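Local coordinates for MccB protein (Escherichia coli, PDB 6OM4) that adenylylates the N-formylated MccA peptide in the biosynthesis of the Trojan-horse antibiotic microcin C7, probably using ATP and magnesium in a ThiF/E1-like nucleotide-binding domain, at residues K25-E30 with N75-P80; D146-E151 with K168-V173; Q158-E163 with E172-E177. All coordinates share one frame; numbering follows the deposited sequence.

Contact 1: residues K25-E30 with N75-P80; sequences KEQYVE and NFFIIP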
loop_
_atom_site.group_PDB
_atom_site.type_symbol
_atom_site.label_atom_id
_atom_site.label_comp_id
_atom_site.label_asym_id
_atom_site.label_seq_id
_atom_site.Cartn_x
_atom_site.Cartn_y
_atom_site.Cartn_z
ATOM N N LYS A 25 3.138 10.657 -14.353
ATOM C CA LYS A 25 2.969 10.758 -15.830
ATOM C C LYS A 25 3.010 12.210 -16.339
ATOM O O LYS A 25 2.798 12.460 -17.524
ATOM C CB LYS A 25 1.667 10.069 -16.237
ATOM C CG LYS A 25 1.783 8.555 -16.146
ATOM C CD LYS A 25 0.480 7.865 -16.320
ATOM C CE LYS A 25 0.434 6.509 -15.672
ATOM N NZ LYS A 25 0.253 6.638 -14.209
ATOM N N GLU A 26 3.343 13.163 -15.470
ATOM C CA GLU A 26 3.477 14.560 -15.925
ATOM C C GLU A 26 4.492 14.630 -17.065
ATOM O O GLU A 26 5.544 14.014 -16.997
ATOM C CB GLU A 26 3.916 15.432 -14.743
ATOM C CG GLU A 26 4.320 16.855 -15.108
ATOM C CD GLU A 26 5.277 17.483 -14.099
ATOM O OE1 GLU A 26 4.761 18.258 -13.283
ATOM O OE2 GLU A 26 6.502 17.151 -14.116
ATOM N N GLN A 27 4.132 15.327 -18.137
ATOM C CA GLN A 27 5.015 15.487 -19.291
ATOM C C GLN A 27 5.391 16.948 -19.494
ATOM O O GLN A 27 4.525 17.833 -19.561
ATOM C CB GLN A 27 4.284 15.031 -20.536
ATOM C CG GLN A 27 3.867 13.575 -20.479
ATOM C CD GLN A 27 5.084 12.689 -20.447
ATOM O OE1 GLN A 27 6.061 12.936 -21.160
ATOM N NE2 GLN A 27 5.032 11.651 -19.623
ATOM N N TYR A 28 6.698 17.193 -19.634
ATOM C CA TYR A 28 7.182 18.458 -20.089
ATOM C C TYR A 28 7.305 18.393 -21.611
ATOM O O TYR A 28 8.028 17.522 -22.146
ATOM C CB TYR A 28 8.516 18.817 -19.425
ATOM C CG TYR A 28 9.166 20.079 -19.944
ATOM C CD1 TYR A 28 8.546 21.314 -19.847
ATOM C CD2 TYR A 28 10.427 20.048 -20.532
ATOM C CE1 TYR A 28 9.126 22.477 -20.334
ATOM C CE2 TYR A 28 11.029 21.203 -21.014
ATOM C CZ TYR A 28 10.380 22.420 -20.910
ATOM O OH TYR A 28 10.975 23.568 -21.368
ATOM N N VAL A 29 6.662 19.355 -22.277
ATOM C CA VAL A 29 6.703 19.509 -23.730
ATOM C C VAL A 29 7.423 20.809 -24.052
ATOM O O VAL A 29 6.897 21.867 -23.853
ATOM C CB VAL A 29 5.263 19.503 -24.280
ATOM C CG1 VAL A 29 5.236 19.483 -25.796
ATOM C CG2 VAL A 29 4.510 18.312 -23.741
ATOM N N GLU A 30 8.667 20.699 -24.515
ATOM C CA GLU A 30 9.507 21.867 -24.740
ATOM C C GLU A 30 8.993 22.651 -25.955
ATOM O O GLU A 30 9.086 23.896 -26.009
ATOM C CB GLU A 30 10.961 21.413 -24.899
ATOM C CG GLU A 30 11.859 22.382 -25.661
ATOM C CD GLU A 30 12.266 23.645 -24.928
ATOM O OE1 GLU A 30 11.691 23.903 -23.852
ATOM O OE2 GLU A 30 13.158 24.376 -25.442
ATOM N N ASN A 75 -0.598 8.389 -21.876
ATOM C CA ASN A 75 -0.460 8.844 -20.489
ATOM C C ASN A 75 -1.771 8.679 -19.687
ATOM O O ASN A 75 -1.819 9.105 -18.542
ATOM C CB ASN A 75 0.046 10.282 -20.480
ATOM C CG ASN A 75 1.474 10.370 -20.972
ATOM O OD1 ASN A 75 2.392 9.916 -20.295
ATOM N ND2 ASN A 75 1.662 10.945 -22.135
ATOM N N PHE A 76 -2.817 8.091 -20.284
ATOM C CA PHE A 76 -4.162 7.955 -19.651
ATOM C C PHE A 76 -4.757 9.319 -19.286
ATOM O O PHE A 76 -5.643 9.412 -18.413
ATOM C CB PHE A 76 -4.126 6.963 -18.476
ATOM C CG PHE A 76 -3.355 5.724 -18.828
ATOM C CD1 PHE A 76 -3.792 4.916 -19.863
ATOM C CD2 PHE A 76 -2.187 5.422 -18.188
ATOM C CE1 PHE A 76 -3.058 3.808 -20.240
ATOM C CE2 PHE A 76 -1.482 4.278 -18.524
ATOM C CZ PHE A 76 -1.905 3.500 -19.578
ATOM N N PHE A 77 -4.403 10.370 -20.052
ATOM C CA PHE A 77 -5.014 11.686 -19.888
ATOM C C PHE A 77 -6.405 11.716 -20.526
ATOM O O PHE A 77 -7.318 12.395 -20.041
ATOM C CB PHE A 77 -4.106 12.760 -20.460
ATOM C CG PHE A 77 -2.761 12.901 -19.789
ATOM C CD1 PHE A 77 -2.557 12.529 -18.472
ATOM C CD2 PHE A 77 -1.728 13.511 -20.473
ATOM C CE1 PHE A 77 -1.329 12.732 -17.862
ATOM C CE2 PHE A 77 -0.499 13.712 -19.862
ATOM C CZ PHE A 77 -0.302 13.330 -18.556
ATOM N N ILE A 78 -6.547 10.991 -21.630
ATOM C CA ILE A 78 -7.884 10.673 -22.141
ATOM C C ILE A 78 -8.112 9.177 -21.928
ATOM O O ILE A 78 -7.174 8.361 -22.076
ATOM C CB ILE A 78 -8.112 11.123 -23.602
ATOM C CG1 ILE A 78 -7.167 10.457 -24.582
ATOM C CG2 ILE A 78 -8.082 12.649 -23.740
ATOM C CD1 ILE A 78 -7.548 10.717 -26.015
ATOM N N ILE A 79 -9.344 8.840 -21.520
ATOM C CA ILE A 79 -9.699 7.485 -21.166
ATOM C C ILE A 79 -11.012 7.140 -21.843
ATOM O O ILE A 79 -11.760 8.031 -22.261
ATOM C CB ILE A 79 -9.815 7.294 -19.643
ATOM C CG1 ILE A 79 -10.879 8.218 -19.060
ATOM C CG2 ILE A 79 -8.438 7.459 -18.999
ATOM C CD1 ILE A 79 -11.089 8.051 -17.586
ATOM N N PRO A 80 -11.328 5.841 -21.987
ATOM C CA PRO A 80 -12.636 5.459 -22.495
ATOM C C PRO A 80 -13.741 6.118 -21.663
ATOM O O PRO A 80 -13.693 6.075 -20.448
ATOM C CB PRO A 80 -12.645 3.939 -22.353
ATOM C CG PRO A 80 -11.209 3.589 -22.480
ATOM C CD PRO A 80 -10.487 4.682 -21.717
#
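The CZ corner of the Phe77 ring comes within 3.4 Å of the carbonyl oxygen of Lys25, a close approach on the buried side of a contact that joins the start of strand 27-29 and the residues before it to the chain just beyond helix 62-74. Phe77 is buried, and its ring is held from within its own segment as well: Asn75 CB sits over the ring centre, 3.4 Å above the plane. The approach of the Lys25 carbonyl is oblique to the ring. Val20 and Leu72 also touch the Phe77 side chain, so strand 17-20 and helix 62-74 both meet it.

Asn75 is buried too. Its ND2 is hydrogen-bonded to the carbonyl oxygen of Phe71 in the last turn of the helix, while its OD1 lies 3.2 Å from Gln27 NE2, the two amide planes turned about 30° apart. Gln27 reaches that place through a chain folded at chi2 (-65°), and the same NE2 donates to the carbonyl oxygen two residues back, Lys25 O, from above the carbonyl plane (3.2 Å). Behind this pair the helix ends in a Schellman motif, with Phe76 at positive phi, after which the chain turns into strand 78-80, an outer strand of a small antiparallel sheet.

The outer side is looser. Lys25 stretches past the helix end, its CD 3.4 Å from Asn75 O, and its CE meets the edge of the Phe76 ring, near the ring plane, at CD2 (3.8 Å). Both residues are partly exposed. A bend at chi4 (77°) turns the ammonium of Lys25 away from its extended chain, and this group makes a cation-pi contact with Tyr102 and a weak hydrogen bond to Ser101 O.

Contact 2: residues D146-E151 with K168-V173; sequences DNDQIE and KNKTEV. With MG (magnesium ion), chain F; ND7 (5'-O-[(S)-amino(hydroxy)phosphoryl]adenosine), chain M; POP (pyrophosphate 2-), chain G.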
loop_
_atom_site.group_PDB
_atom_site.type_symbol
_atom_site.label_atom_id
_atom_site.label_comp_id
_atom_site.label_asym_id
_atom_site.label_seq_id
_atom_site.Cartn_x
_atom_site.Cartn_y
_atom_site.Cartn_z
ATOM N N ASP A 146 -5.704 -8.935 17.808
ATOM C CA ASP A 146 -4.850 -8.379 18.848
ATOM C C ASP A 146 -5.409 -8.894 20.167
ATOM O O ASP A 146 -6.556 -9.341 20.212
ATOM C CB ASP A 146 -4.829 -6.842 18.813
ATOM C CG ASP A 146 -3.525 -6.207 19.304
ATOM O OD1 ASP A 146 -3.049 -6.555 20.426
ATOM O OD2 ASP A 146 -2.947 -5.399 18.538
ATOM N N ASN A 147 -4.623 -8.752 21.232
ATOM C CA ASN A 147 -5.107 -9.099 22.550
ATOM C C ASN A 147 -4.776 -7.988 23.541
ATOM O O ASN A 147 -4.972 -8.176 24.725
ATOM C CB ASN A 147 -4.463 -10.385 23.044
ATOM C CG ASN A 147 -5.201 -10.964 24.225
ATOM O OD1 ASN A 147 -6.438 -10.985 24.211
ATOM N ND2 ASN A 147 -4.461 -11.417 25.232
ATOM N N ASP A 148 -4.345 -6.812 23.057
ATOM C CA ASP A 148 -3.938 -5.742 23.944
ATOM C C ASP A 148 -5.071 -4.751 24.268
ATOM O O ASP A 148 -6.047 -4.581 23.551
ATOM C CB ASP A 148 -2.769 -4.988 23.326
ATOM C CG ASP A 148 -1.925 -4.181 24.293
ATOM O OD1 ASP A 148 -1.986 -4.437 25.532
ATOM O OD2 ASP A 148 -1.175 -3.303 23.798
ATOM N N GLN A 149 -4.838 -4.021 25.357
ATOM C CA GLN A 149 -5.678 -2.911 25.792
ATOM C C GLN A 149 -5.004 -1.584 25.420
ATOM O O GLN A 149 -3.753 -1.479 25.436
ATOM C CB GLN A 149 -5.884 -2.959 27.307
ATOM C CG GLN A 149 -6.758 -4.131 27.736
ATOM C CD GLN A 149 -6.094 -5.454 27.461
ATOM O OE1 GLN A 149 -4.935 -5.666 27.808
ATOM N NE2 GLN A 149 -6.819 -6.356 26.810
ATOM N N ILE A 150 -5.845 -0.561 25.229
ATOM C CA ILE A 150 -5.378 0.791 24.900
ATOM C C ILE A 150 -4.726 1.448 26.124
ATOM O O ILE A 150 -5.304 1.496 27.215
ATOM C CB ILE A 150 -6.526 1.628 24.335
ATOM C CG1 ILE A 150 -7.112 0.976 23.075
ATOM C CG2 ILE A 150 -6.079 3.054 24.077
ATOM C CD1 ILE A 150 -8.483 1.425 22.724
ATOM N N GLU A 151 -3.555 2.044 25.899
ATOM C CA GLU A 151 -2.862 2.837 26.920
ATOM C C GLU A 151 -2.692 4.277 26.453
ATOM O O GLU A 151 -2.675 4.572 25.260
ATOM C CB GLU A 151 -1.504 2.219 27.226
ATOM C CG GLU A 151 -1.633 0.887 27.940
ATOM C CD GLU A 151 -0.360 0.098 28.115
ATOM O OE1 GLU A 151 0.749 0.581 27.736
ATOM O OE2 GLU A 151 -0.492 -1.021 28.605
ATOM N N LYS A 168 -9.788 0.082 27.116
ATOM C CA LYS A 168 -10.634 -0.759 26.286
ATOM C C LYS A 168 -9.752 -1.608 25.375
ATOM O O LYS A 168 -8.544 -1.367 25.260
ATOM C CB LYS A 168 -11.581 0.078 25.418
ATOM C CG LYS A 168 -12.679 0.831 26.158
ATOM C CD LYS A 168 -13.583 1.575 25.200
ATOM C CE LYS A 168 -15.053 1.286 25.414
ATOM N NZ LYS A 168 -15.607 2.120 26.503
ATOM N N ASN A 169 -10.359 -2.616 24.746
ATOM C CA ASN A 169 -9.608 -3.528 23.885
ATOM C C ASN A 169 -9.365 -2.816 22.548
ATOM O O ASN A 169 -10.240 -2.101 22.035
ATOM C CB ASN A 169 -10.342 -4.862 23.741
ATOM C CG ASN A 169 -10.018 -5.823 24.868
ATOM O OD1 ASN A 169 -9.391 -5.467 25.869
ATOM N ND2 ASN A 169 -10.429 -7.063 24.707
ATOM N N LYS A 170 -8.179 -3.006 21.962
ATOM C CA LYS A 170 -7.883 -2.391 20.668
ATOM C C LYS A 170 -8.816 -2.885 19.560
ATOM O O LYS A 170 -9.311 -2.058 18.747
ATOM C CB LYS A 170 -6.420 -2.649 20.288
ATOM C CG LYS A 170 -5.458 -1.960 21.221
ATOM C CD LYS A 170 -4.050 -1.933 20.695
ATOM C CE LYS A 170 -3.127 -1.279 21.689
ATOM N NZ LYS A 170 -1.763 -1.175 21.132
ATOM N N THR A 171 -9.074 -4.200 19.483
ATOM C CA THR A 171 -9.884 -4.686 18.368
ATOM C C THR A 171 -11.275 -4.047 18.424
ATOM O O THR A 171 -11.845 -3.766 17.388
ATOM C CB THR A 171 -9.918 -6.223 18.301
ATOM O OG1 THR A 171 -10.546 -6.698 19.490
ATOM C CG2 THR A 171 -8.537 -6.826 18.168
ATOM N N GLU A 172 -11.834 -3.852 19.631
ATOM C CA GLU A 172 -13.207 -3.404 19.746
ATOM C C GLU A 172 -13.304 -1.915 19.351
ATOM O O GLU A 172 -14.219 -1.517 18.683
ATOM C CB GLU A 172 -13.745 -3.648 21.151
ATOM C CG GLU A 172 -13.502 -2.502 22.085
ATOM C CD GLU A 172 -14.051 -2.731 23.476
ATOM O OE1 GLU A 172 -13.244 -3.051 24.410
ATOM O OE2 GLU A 172 -15.289 -2.616 23.612
ATOM N N VAL A 173 -12.296 -1.107 19.694
ATOM C CA VAL A 173 -12.331 0.274 19.320
ATOM C C VAL A 173 -12.021 0.470 17.831
ATOM O O VAL A 173 -12.690 1.266 17.192
ATOM C CB VAL A 173 -11.414 1.094 20.224
ATOM C CG1 VAL A 173 -11.421 2.558 19.836
ATOM C CG2 VAL A 173 -11.826 0.892 21.668
HETATM MG MG MG F . 0.219 -1.938 24.558
HETATM O O1A ND7 M . 3.601 -1.697 19.182
HETATM P PA ND7 M . 2.920 -1.321 17.897
HETATM O O2A ND7 M . 2.408 0.105 17.756
HETATM N N3A ND7 M . 4.095 -1.622 16.708
HETATM O "O5'" ND7 M . 1.679 -2.246 17.551
HETATM C "C5'" ND7 M . 1.924 -3.685 17.592
HETATM C "C4'" ND7 M . 0.533 -4.324 17.833
HETATM C "C3'" ND7 M . 0.127 -4.084 19.327
HETATM O "O3'" ND7 M . -1.148 -3.587 19.457
HETATM C "C2'" ND7 M . 0.429 -5.511 19.955
HETATM O "O2'" ND7 M . -0.553 -5.821 21.019
HETATM C "C1'" ND7 M . 0.255 -6.381 18.952
HETATM O "O4'" ND7 M . 0.672 -5.591 17.600
HETATM N N9 ND7 M . 1.075 -7.560 18.952
HETATM C C4 ND7 M . 0.632 -8.839 18.807
HETATM C C5 ND7 M . 1.712 -9.647 18.839
HETATM N N7 ND7 M . 2.815 -8.877 18.989
HETATM C C8 ND7 M . 2.412 -7.623 19.038
HETATM N N3 ND7 M . -0.613 -9.341 18.662
HETATM C C2 ND7 M . -0.767 -10.624 18.535
HETATM N N1 ND7 M . 0.283 -11.452 18.582
HETATM C C6 ND7 M . 1.503 -11.005 18.717
HETATM N N6 ND7 M . 2.626 -11.925 18.765
HETATM P P1 POP G . 4.000 0.358 22.525
HETATM O O1 POP G . 4.375 1.807 22.215
HETATM O O2 POP G . 4.847 -0.657 21.777
HETATM O O3 POP G . 3.844 0.018 24.001
HETATM O O POP G . 2.528 0.309 21.890
HETATM P P2 POP G . 1.617 -1.030 21.694
HETATM O O4 POP G . 0.900 -0.854 20.387
HETATM O O5 POP G . 2.499 -2.236 21.730
HETATM O O6 POP G . 0.600 -1.007 22.749
HETATM O O HOH W 1 -8.931 -8.337 21.238
HETATM O O HOH W 2 -7.363 -5.993 21.299
HETATM O O HOH W 3 -0.156 -2.834 26.369
HETATM O O HOH W 4 -1.369 -0.675 24.853
HETATM O O HOH W 5 1.584 -0.677 25.457
HETATM O O HOH W 6 1.826 -3.362 24.114
#
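Lys170 and Asp148 converge on the pyrophosphate, the lysine directly from the start of helix 170-181 and the aspartate through magnesium from the loop after strand 141-146. This is the nucleotide site of a Rossmann-like ThiF fold; here the end of strand 141-146 and the loop after it carry the acidic residues that hold ribose and metal. Asp148 turns its CG away from its backbone N (chi1 -159°) and binds magnesium through OD2 alone, at 2.1 Å. Pyrophosphate O6 and four waters complete an octahedral shell. Lys170 runs almost fully extended beyond CG, which carries NZ to pyrophosphate O6 (2.9 Å) and to O3' of the adenosine phosphoramidate. Its salt bridge to Asp148 OD2 is long and weak; Gln158 OE1 is a further partner of NZ. The lysine and the metal would together be expected to offset the negative charge of the pyrophosphate.

Asp146 faces the ribose with both carboxylate oxygens, OD1 taking O2' and OD2 taking O3'. OD1 also accepts from Asp148 N, an Asx turn that ties the two acidic residues together, while Cys123 N donates to OD2.

Behind the site the segments are stitched by backbone bonds on both sides of a single bridge between Gln149 and Asn169: Lys170 N donates to Asp148 O (3.1 Å), and Ile150 N to Lys168 O (2.8 Å). At the bridge the two amide side chains lie side by side and point the same way, their planes 53° apart. Ile150 instead slants across the lysine stem, CG1 against Lys170 CG (3.8 Å), and presses CD1 on Val173 CG2 (3.5 Å). Gln149 NE2 meets Asn169 OD1 at 2.9 Å, with the oxygen in the glutamine amide plane but the donor 44° out of the asparagine carbonyl plane.

Contact 3: residues Q158-E163 with E172-E177; sequences QVLFSE and EVIKRE. With POP (pyrophosphate 2-), chain G.
Phe161 turns its ring toward helix 170-181 and touches two successive residues there. Its CB leaves the backbone across the line to the helix, and with CG anti to the carbonyl carbon (chi1 -57°) the ring swings inward. CD1 then meets Val173 CG1 at 3.6 Å. One atom farther out, CE1 reaches Ile174 CG1 at 3.7 Å, and CZ at the end of the ring remains near that same methylene. Both aliphatic groups approach obliquely. Phe161 is the last residue of a type I beta turn from Gln158, closed by Phe161 N to Gln158 O, in the long loop between strand 141-146 and helix 170-181, part of the beta-alpha-beta crossover to strand 186-191 of the Rossmann-like domain. At the start of the turn, Gln158 NE2 donates to pyrophosphate O4 (2.9 Å).

Leu160 packs on the next part of the helix. Its CD1 touches Ile174 CG2 (3.8 Å), the two side chains crossing at about a right angle, and its carbonyl oxygen lies 3.4 Å from Glu177 CG. Beyond that methylene, Glu177 OE2 is gripped side-on by NE and NH2 of Arg176, with the oxygen in the guanidinium plane. Lys180 and Arg181 form further salt bridges with the Glu177 carboxylate.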
loop_
_atom_site.group_PDB
_atom_site.type_symbol
_atom_site.label_atom_id
_atom_site.label_comp_id
_atom_site.label_asym_id
_atom_site.label_seq_id
_atom_site.Cartn_x
_atom_site.Cartn_y
_atom_site.Cartn_z
ATOM N N GLN A 158 -1.751 5.901 17.286
ATOM C CA GLN A 158 -2.841 4.944 17.100
ATOM C C GLN A 158 -4.120 5.759 16.961
ATOM O O GLN A 158 -4.854 5.962 17.910
ATOM C CB GLN A 158 -2.840 3.885 18.209
ATOM C CG GLN A 158 -1.543 3.093 18.185
ATOM C CD GLN A 158 -1.309 1.950 19.143
ATOM O OE1 GLN A 158 -2.227 1.357 19.687
ATOM N NE2 GLN A 158 -0.038 1.676 19.410
ATOM N N VAL A 159 -4.303 6.258 15.735
ATOM C CA VAL A 159 -5.105 7.401 15.408
ATOM C C VAL A 159 -6.593 7.148 15.654
ATOM O O VAL A 159 -7.325 8.073 15.794
ATOM C CB VAL A 159 -4.829 7.841 13.954
ATOM C CG1 VAL A 159 -5.253 6.813 12.923
ATOM C CG2 VAL A 159 -5.449 9.193 13.684
ATOM N N LEU A 160 -7.025 5.881 15.678
ATOM C CA LEU A 160 -8.435 5.626 15.903
ATOM C C LEU A 160 -8.835 5.654 17.378
ATOM O O LEU A 160 -10.084 5.687 17.659
ATOM C CB LEU A 160 -8.789 4.291 15.292
ATOM C CG LEU A 160 -8.507 4.154 13.801
ATOM C CD1 LEU A 160 -8.844 2.748 13.373
ATOM C CD2 LEU A 160 -9.288 5.181 12.999
ATOM N N PHE A 161 -7.869 5.863 18.286
ATOM C CA PHE A 161 -8.106 5.799 19.722
ATOM C C PHE A 161 -8.175 7.218 20.300
ATOM O O PHE A 161 -7.422 8.091 19.924
ATOM C CB PHE A 161 -7.040 4.985 20.454
ATOM C CG PHE A 161 -6.850 3.558 19.987
ATOM C CD1 PHE A 161 -7.890 2.866 19.415
ATOM C CD2 PHE A 161 -5.633 2.910 20.158
ATOM C CE1 PHE A 161 -7.715 1.553 18.985
ATOM C CE2 PHE A 161 -5.448 1.611 19.700
ATOM C CZ PHE A 161 -6.491 0.936 19.132
ATOM N N SER A 162 -9.082 7.387 21.254
ATOM C CA SER A 162 -9.254 8.662 22.011
ATOM C C SER A 162 -8.931 8.436 23.494
ATOM O O SER A 162 -8.764 7.274 23.964
ATOM C CB SER A 162 -10.657 9.155 21.808
ATOM O OG SER A 162 -10.814 9.559 20.458
ATOM N N GLU A 163 -8.858 9.538 24.258
ATOM C CA GLU A 163 -8.551 9.435 25.654
ATOM C C GLU A 163 -9.591 8.564 26.348
ATOM O O GLU A 163 -9.227 7.846 27.298
ATOM C CB GLU A 163 -8.506 10.803 26.344
ATOM C CG GLU A 163 -7.293 11.618 25.966
ATOM C CD GLU A 163 -7.313 13.040 26.502
ATOM O OE1 GLU A 163 -8.405 13.474 26.965
ATOM O OE2 GLU A 163 -6.269 13.726 26.420
ATOM N N GLU A 172 -11.834 -3.852 19.631
ATOM C CA GLU A 172 -13.207 -3.404 19.746
ATOM C C GLU A 172 -13.304 -1.915 19.351
ATOM O O GLU A 172 -14.219 -1.517 18.683
ATOM C CB GLU A 172 -13.745 -3.648 21.151
ATOM C CG GLU A 172 -13.502 -2.502 22.085
ATOM C CD GLU A 172 -14.051 -2.731 23.476
ATOM O OE1 GLU A 172 -13.244 -3.051 24.410
ATOM O OE2 GLU A 172 -15.289 -2.616 23.612
ATOM N N VAL A 173 -12.296 -1.107 19.694
ATOM C CA VAL A 173 -12.331 0.274 19.320
ATOM C C VAL A 173 -12.021 0.470 17.831
ATOM O O VAL A 173 -12.690 1.266 17.192
ATOM C CB VAL A 173 -11.414 1.094 20.224
ATOM C CG1 VAL A 173 -11.421 2.558 19.836
ATOM C CG2 VAL A 173 -11.826 0.892 21.668
ATOM N N ILE A 174 -11.030 -0.239 17.293
ATOM C CA ILE A 174 -10.818 -0.170 15.840
ATOM C C ILE A 174 -12.124 -0.526 15.114
ATOM O O ILE A 174 -12.549 0.214 14.204
ATOM C CB ILE A 174 -9.636 -1.022 15.357
ATOM C CG1 ILE A 174 -8.348 -0.542 16.026
ATOM C CG2 ILE A 174 -9.571 -0.985 13.839
ATOM C CD1 ILE A 174 -7.076 -1.051 15.428
ATOM N N LYS A 175 -12.781 -1.622 15.510
ATOM C CA LYS A 175 -13.991 -2.030 14.818
ATOM C C LYS A 175 -15.026 -0.902 14.866
ATOM O O LYS A 175 -15.660 -0.577 13.869
ATOM C CB LYS A 175 -14.592 -3.309 15.408
ATOM C CG LYS A 175 -15.947 -3.648 14.816
ATOM C CD LYS A 175 -16.435 -4.987 15.201
ATOM C CE LYS A 175 -17.695 -5.357 14.445
ATOM N NZ LYS A 175 -18.427 -6.410 15.178
ATOM N N ARG A 176 -15.219 -0.297 16.050
ATOM C CA ARG A 176 -16.249 0.761 16.193
ATOM C C ARG A 176 -15.915 1.917 15.233
ATOM O O ARG A 176 -16.753 2.416 14.520
ATOM C CB ARG A 176 -16.322 1.223 17.655
ATOM C CG ARG A 176 -17.191 2.444 17.908
ATOM C CD ARG A 176 -16.974 3.031 19.295
ATOM N NE ARG A 176 -15.845 3.955 19.341
ATOM C CZ ARG A 176 -15.019 4.130 20.368
ATOM N NH1 ARG A 176 -15.113 3.385 21.462
ATOM N NH2 ARG A 176 -14.072 5.046 20.296
ATOM N N GLU A 177 -14.642 2.300 15.202
ATOM C CA GLU A 177 -14.213 3.475 14.454
ATOM C C GLU A 177 -14.222 3.221 12.936
ATOM O O GLU A 177 -14.480 4.128 12.179
ATOM C CB GLU A 177 -12.865 3.935 15.010
ATOM C CG GLU A 177 -13.011 4.506 16.411
ATOM C CD GLU A 177 -13.950 5.701 16.539
ATOM O OE1 GLU A 177 -13.928 6.611 15.655
ATOM O OE2 GLU A 177 -14.729 5.711 17.544
HETATM P P1 POP G . 4.000 0.358 22.525
HETATM O O1 POP G . 4.375 1.807 22.215
HETATM O O2 POP G . 4.847 -0.657 21.777
HETATM O O3 POP G . 3.844 0.018 24.001
HETATM O O POP G . 2.528 0.309 21.890
HETATM P P2 POP G . 1.617 -1.030 21.694
HETATM O O4 POP G . 0.900 -0.854 20.387
HETATM O O5 POP G . 2.499 -2.236 21.730
HETATM O O6 POP G . 0.600 -1.007 22.749
#

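Contacts 2 and 3 adjoin, their centres 8 Å apart, and both use helix 170-181, sharing Glu172 and Val173. They join through a probable hydrogen bond from Lys170 NZ to Gln158 OE1 (3.0 Å), while Phe161 CD1 packs on Ile150 CD1 (3.7 Å) and its CZ on Lys170 CG. Both reach the pyrophosphate, but of the two, contact 2 supplies Asp148, the protein ligand of the magnesium beside the pyrophosphate, and both ribose-binding carboxylate oxygens. Contact 1 closes earlier in the chain, on the opposite side of the chain's centre: its centre is about 46 Å from that of contact 2 and about 41 Å from that of contact 3, far from the nucleotide pocket.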